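Local atomic coordinates of Rv1989c (MbcT) (Mycobacterium tuberculosis, PDB entry 6FKG), a protein that degrades NAD(+) by phosphorolysis as the toxin of a type II toxin-antitoxin system, killing the cell unless its antitoxin MbcA blocks the active site. Residues 48-51 / 52-56; 77-80 / 81-85; 109-113 / 114-118. One frame throughout, in Å; residues are numbered along the deposited sequence.

Three local contacts, strung in series along the RES domain, illustrate how a compact enzyme ends its helices and turns its loops. Contact 1 lies in the loop leading from helix 39-44 into strand 56-60. Contact 2 follows helix 63-76 and caps the short helix 81-84, and contact 3 joins helices 107-112 and 117-121. Contacts 1 and 3, with centres about 20 Å apart, meet directly where W48 CH2 packs 3.6 Å from L115 CD1. Contact 2 stands off, its nearest atoms about 16 Å from contact 1 and about 17 Å from contact 3. MbcA touches all three, consistent with an antitoxin that covers well-separated parts of its toxin.

Contact 1: 48-51 / 52-56; sequences WNPP and LLFPA
N49 and F54 both set CG between the backbone N and the carbonyl carbon (chi1 70° and 52°), and the second of these torsions swings the phenyl ring back along the chain to its partner. There CE1 of F54 lies 3.6 Å from N49 CB, while CZ reaches P50 CD at 3.9 Å, the P50 and F54 side chains crossing at about a right angle. A56 adds its methyl, CB being 3.9 Å from N49 OD1. The N49 torsion also brings ND2 to P50 O at 2.9 Å, a bent bond whose donor sits above the carbonyl plane. Since ND2 also reaches A41 O, and OD1 is bonded to the Y58 hydroxyl, the buried amide is fixed in its rotation from both ends. No direct hydrogen bond spans the turn; a water does so instead, giving a proton to P50 O at 2.6 Å and taking one from F54 N at 2.9 Å. The F54 ring is also stacked with W136 of helix 126-137. At the bend L52 has positive phi, and its O accepts a bond from Q100 of the MbcA chain. This is a proline-rich, water-bridged chain reversal, delivering the backbone from helix 39-44 into strand 56-60 of the RES domain beside the antitoxin.

Contact 2: 77-80 / 81-85; sequences ASTT and AEKML
A threonine N-cap opens helix 81-84, and T80 plays the part with both its side chain and its carbonyl. With OG1 placed between the backbone N and the carbonyl carbon (chi1 63°), the hydroxyl oxygen faces K83 N at 3.3 Å, a weak capping bond. The same N-H is also drawn to T80 O at 3.2 Å, again weakly and at a poor angle, so that it is shared between two oxygens of one residue. M84 N makes the stronger link to T80 O, 2.9 Å long with an N-H...acceptor angle of 167°, and it points almost straight at the carbonyl. T79 adds a side-chain touch: OG1, anti to the backbone N, approaches CB of K83 to 3.3 Å, the two side chains crossing at about a right angle. E82, its chain folded at chi2, brings OE1 back to within 3.7 Å of T80 CB, while its other oxygen is held by Q181 of helix 177-185. Just before the cap, S78 with its positive phi completes a Schellman motif ending helix 63-76, so one helix stops and the next starts within a few residues. The MbcA chain packs on this corner, its W77 against A77 and its L69 against M84. Chemically, one firm bond holds M84 N, and two weak ones share the N-H of K83; E82 OE1, folded back beside its own backbone N, probably gains some electrostatic stabilisation at this positive end of the helix.

Contact 3: 109-113 / 114-118; sequences AREAV and GLEND
L115, G114 and R110 form the heart of this turn, meeting where helix 107-112 runs out. R110 O is the main anchor: L115 N donates to it at 2.9 Å with an N-H...acceptor angle of 158°, and V113 N reaches it at 3.2 Å from the opposite face of the carbonyl plane. Two bonds thus grip the one oxygen from both faces. G114 N instead donates to E111 O at 3.2 Å, coming from above that carbonyl's plane. Such a tight winding depends on the positive phi of G114 (83°), a backbone shape that glycine adopts readily. Having turned, the chain lays L115 beside the helix it has left. R110 CB lies 3.8 Å from L115 O, and the remainder of the arginine kinks at chi3, its NH1 bonding to the carbonyls of L104 and T105. V113 lends the leucine an apolar neighbour, V113 CG2 lying 3.9 Å from L115 CG. The V113 carbonyl, in contrast, is buried with no partner in the model. E111 OE1 and E116 OE2 approach to 4.3 Å; any repulsion between these carboxylates is probably eased by arginines of the MbcA chain, R39 in a salt bridge with E111 and R35 in a long, weak pair with E116. Taken together, the bonds from L115 N to R110 O and from G114 N to E111 O, round a positive-phi glycine at C-prime, define a classical Schellman motif that ends the helix.

Contact 1: 48-51 / 52-56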
# COMPACT_ATOMS: atom_id res chain seq x y z
N TRP B 48 32.21 5.92 -10.41
CA TRP B 48 32.96 5.65 -9.18
C TRP B 48 32.39 6.31 -7.92
O TRP B 48 33.09 6.45 -6.93
CB TRP B 48 34.42 6.10 -9.37
CG TRP B 48 35.17 5.28 -10.38
CD1 TRP B 48 35.32 5.54 -11.72
CD2 TRP B 48 35.87 4.04 -10.14
NE1 TRP B 48 36.06 4.53 -12.32
CE2 TRP B 48 36.41 3.61 -11.37
CE3 TRP B 48 36.08 3.26 -8.99
CZ2 TRP B 48 37.17 2.44 -11.48
CZ3 TRP B 48 36.84 2.09 -9.11
CH2 TRP B 48 37.37 1.70 -10.34
N ASN B 49 31.13 6.72 -7.94
CA ASN B 49 30.51 7.21 -6.70
C ASN B 49 29.01 7.00 -6.69
O ASN B 49 28.34 7.27 -7.69
CB ASN B 49 30.80 8.71 -6.46
CG ASN B 49 30.07 9.61 -7.43
OD1 ASN B 49 30.50 9.76 -8.58
ND2 ASN B 49 28.96 10.20 -6.99
N PRO B 50 28.48 6.53 -5.56
CA PRO B 50 27.03 6.47 -5.43
C PRO B 50 26.50 7.90 -5.34
O PRO B 50 27.28 8.81 -5.03
CB PRO B 50 26.83 5.73 -4.11
CG PRO B 50 28.02 6.14 -3.30
CD PRO B 50 29.17 6.24 -4.29
N PRO B 51 25.22 8.09 -5.63
CA PRO B 51 24.62 9.43 -5.54
C PRO B 51 24.32 9.83 -4.10
O PRO B 51 24.37 8.98 -3.22
CB PRO B 51 23.34 9.29 -6.36
CG PRO B 51 22.99 7.84 -6.28
CD PRO B 51 24.28 7.10 -6.19
N LEU B 52 24.09 11.12 -3.89
CA LEU B 52 23.46 11.66 -2.68
C LEU B 52 24.30 11.61 -1.40
O LEU B 52 23.76 11.87 -0.32
CB LEU B 52 22.14 10.92 -2.40
CG LEU B 52 21.12 10.79 -3.53
CD1 LEU B 52 19.88 10.04 -3.03
CD2 LEU B 52 20.74 12.15 -4.09
N LEU B 53 25.57 11.27 -1.48
CA LEU B 53 26.38 11.24 -0.26
C LEU B 53 27.50 12.27 -0.24
O LEU B 53 27.81 12.86 0.80
CB LEU B 53 26.96 9.85 -0.04
CG LEU B 53 25.96 8.83 0.50
CD1 LEU B 53 26.63 7.48 0.69
CD2 LEU B 53 25.34 9.33 1.80
N PHE B 54 28.12 12.49 -1.39
CA PHE B 54 29.25 13.41 -1.44
C PHE B 54 29.44 13.92 -2.85
O PHE B 54 29.16 13.20 -3.80
CB PHE B 54 30.55 12.74 -0.93
CG PHE B 54 30.89 11.40 -1.60
CD1 PHE B 54 31.66 11.35 -2.75
CD2 PHE B 54 30.46 10.20 -1.04
CE1 PHE B 54 31.99 10.11 -3.35
CE2 PHE B 54 30.77 8.98 -1.62
CZ PHE B 54 31.54 8.92 -2.77
N PRO B 55 29.94 15.16 -2.98
CA PRO B 55 30.36 15.67 -4.28
C PRO B 55 31.55 14.89 -4.79
O PRO B 55 32.36 14.39 -4.01
CB PRO B 55 30.73 17.14 -4.00
CG PRO B 55 30.25 17.44 -2.62
CD PRO B 55 30.14 16.14 -1.89
N ALA B 56 31.65 14.78 -6.11
CA ALA B 56 32.81 14.12 -6.71
C ALA B 56 33.14 14.79 -8.03
O ALA B 56 32.24 15.23 -8.75
CB ALA B 56 32.54 12.62 -6.92
O HOH W 1 27.36 11.10 -3.82

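Contact 2: 77-80 / 81-85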
# COMPACT_ATOMS: atom_id res chain seq x y z
N ALA B 77 24.88 9.66 -24.93
CA ALA B 77 23.87 10.64 -25.31
C ALA B 77 23.43 10.45 -26.77
O ALA B 77 22.80 11.33 -27.33
CB ALA B 77 24.40 12.05 -25.10
N SER B 78 23.78 9.31 -27.36
CA SER B 78 23.35 8.96 -28.72
C SER B 78 23.87 9.92 -29.80
O SER B 78 23.25 10.08 -30.86
CB SER B 78 21.82 8.90 -28.80
OG SER B 78 21.30 7.89 -27.94
N THR B 79 25.01 10.55 -29.55
CA THR B 79 25.56 11.44 -30.55
C THR B 79 27.09 11.31 -30.57
O THR B 79 27.63 10.28 -30.16
CB THR B 79 25.11 12.90 -30.31
OG1 THR B 79 25.57 13.72 -31.39
CG2 THR B 79 25.60 13.44 -28.94
N THR B 80 27.78 12.33 -31.08
CA THR B 80 29.24 12.29 -31.18
C THR B 80 29.84 13.50 -30.49
O THR B 80 29.13 14.49 -30.27
CB THR B 80 29.72 12.30 -32.63
OG1 THR B 80 29.32 13.52 -33.25
CG2 THR B 80 29.15 11.11 -33.40
N ALA B 81 31.12 13.42 -30.13
CA ALA B 81 31.79 14.54 -29.48
C ALA B 81 31.67 15.79 -30.35
O ALA B 81 31.37 16.87 -29.84
CB ALA B 81 33.27 14.22 -29.21
N GLU B 82 31.88 15.63 -31.66
CA GLU B 82 31.80 16.74 -32.61
C GLU B 82 30.48 17.49 -32.56
O GLU B 82 30.46 18.72 -32.63
CB GLU B 82 32.02 16.24 -34.04
CG GLU B 82 33.45 15.93 -34.39
CD GLU B 82 33.87 14.54 -33.97
OE1 GLU B 82 33.08 13.81 -33.33
OE2 GLU B 82 35.01 14.16 -34.33
N LYS B 83 29.38 16.76 -32.45
CA LYS B 83 28.06 17.38 -32.39
C LYS B 83 27.72 17.90 -30.99
O LYS B 83 27.13 18.97 -30.84
CB LYS B 83 26.98 16.39 -32.84
CG LYS B 83 26.99 16.06 -34.33
CD LYS B 83 26.58 17.26 -35.17
CE LYS B 83 26.47 16.92 -36.64
NZ LYS B 83 26.26 18.14 -37.48
N MET B 84 28.08 17.13 -29.97
CA MET B 84 27.78 17.52 -28.59
C MET B 84 28.43 18.84 -28.23
O MET B 84 27.84 19.69 -27.53
CB MET B 84 28.24 16.43 -27.61
CG MET B 84 27.91 16.71 -26.14
SD MET B 84 28.36 15.29 -25.11
CE MET B 84 30.02 15.71 -24.65
N LEU B 85 29.65 19.03 -28.73
CA LEU B 85 30.44 20.22 -28.40
C LEU B 85 30.00 21.46 -29.18
O LEU B 85 30.63 22.51 -29.10
CB LEU B 85 31.91 19.95 -28.65
CG LEU B 85 32.52 18.94 -27.66
CD1 LEU B 85 33.94 18.62 -28.08
CD2 LEU B 85 32.48 19.50 -26.21

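Contact 3: 109-113 / 114-118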
# COMPACT_ATOMS: atom_id res chain seq x y z
N ALA B 109 45.93 -4.29 -7.76
CA ALA B 109 45.08 -3.48 -6.90
C ALA B 109 43.61 -3.70 -7.22
O ALA B 109 42.79 -3.81 -6.33
CB ALA B 109 45.45 -2.00 -7.02
N ARG B 110 43.28 -3.76 -8.51
CA ARG B 110 41.89 -3.96 -8.90
C ARG B 110 41.41 -5.34 -8.45
O ARG B 110 40.29 -5.49 -7.96
CB ARG B 110 41.71 -3.77 -10.41
CG ARG B 110 41.91 -2.32 -10.85
CD ARG B 110 41.59 -2.06 -12.32
NE ARG B 110 42.42 -2.82 -13.25
CZ ARG B 110 43.62 -2.43 -13.68
NH1 ARG B 110 44.13 -1.28 -13.26
NH2 ARG B 110 44.31 -3.18 -14.52
N GLU B 111 42.28 -6.34 -8.58
CA GLU B 111 41.94 -7.70 -8.14
C GLU B 111 41.71 -7.75 -6.63
O GLU B 111 40.84 -8.47 -6.14
CB GLU B 111 43.03 -8.68 -8.55
CG GLU B 111 42.85 -10.09 -7.99
CD GLU B 111 41.49 -10.68 -8.32
OE1 GLU B 111 41.04 -10.55 -9.48
OE2 GLU B 111 40.87 -11.28 -7.41
N ALA B 112 42.50 -6.98 -5.89
CA ALA B 112 42.41 -6.95 -4.43
C ALA B 112 41.07 -6.41 -3.95
O ALA B 112 40.61 -6.77 -2.86
CB ALA B 112 43.55 -6.14 -3.85
N VAL B 113 40.43 -5.53 -4.74
CA VAL B 113 39.12 -5.01 -4.33
C VAL B 113 37.95 -5.59 -5.14
O VAL B 113 36.83 -5.10 -5.07
CB VAL B 113 39.09 -3.45 -4.40
CG1 VAL B 113 40.16 -2.86 -3.48
CG2 VAL B 113 39.26 -2.93 -5.84
N GLY B 114 38.22 -6.64 -5.91
CA GLY B 114 37.17 -7.38 -6.59
C GLY B 114 36.67 -6.81 -7.91
O GLY B 114 35.59 -7.17 -8.37
N LEU B 115 37.45 -5.92 -8.53
CA LEU B 115 37.04 -5.30 -9.78
C LEU B 115 37.76 -5.90 -10.98
O LEU B 115 38.90 -6.34 -10.88
CB LEU B 115 37.29 -3.80 -9.76
CG LEU B 115 36.55 -2.97 -8.71
CD1 LEU B 115 37.03 -1.53 -8.79
CD2 LEU B 115 35.05 -3.09 -8.90
N GLU B 116 37.08 -5.90 -12.12
CA GLU B 116 37.66 -6.35 -13.38
C GLU B 116 37.24 -5.38 -14.46
O GLU B 116 36.51 -4.43 -14.19
CB GLU B 116 37.23 -7.78 -13.72
CG GLU B 116 37.78 -8.82 -12.76
CD GLU B 116 37.71 -10.24 -13.32
OE1 GLU B 116 36.87 -10.49 -14.21
OE2 GLU B 116 38.52 -11.09 -12.88
N ASN B 117 37.70 -5.59 -15.69
CA ASN B 117 37.47 -4.61 -16.75
C ASN B 117 35.98 -4.39 -17.01
O ASN B 117 35.56 -3.27 -17.31
CB ASN B 117 38.19 -5.04 -18.03
CG ASN B 117 39.69 -4.78 -17.97
OD1 ASN B 117 40.14 -3.83 -17.33
ND2 ASN B 117 40.47 -5.62 -18.64
N ASP B 118 35.20 -5.45 -16.85
CA ASP B 118 33.74 -5.39 -16.92
C ASP B 118 33.17 -4.32 -16.02
O ASP B 118 32.24 -3.60 -16.38
CB ASP B 118 33.13 -6.74 -16.55
CG ASP B 118 33.30 -7.77 -17.63
OD1 ASP B 118 34.25 -7.63 -18.43
OD2 ASP B 118 32.48 -8.71 -17.70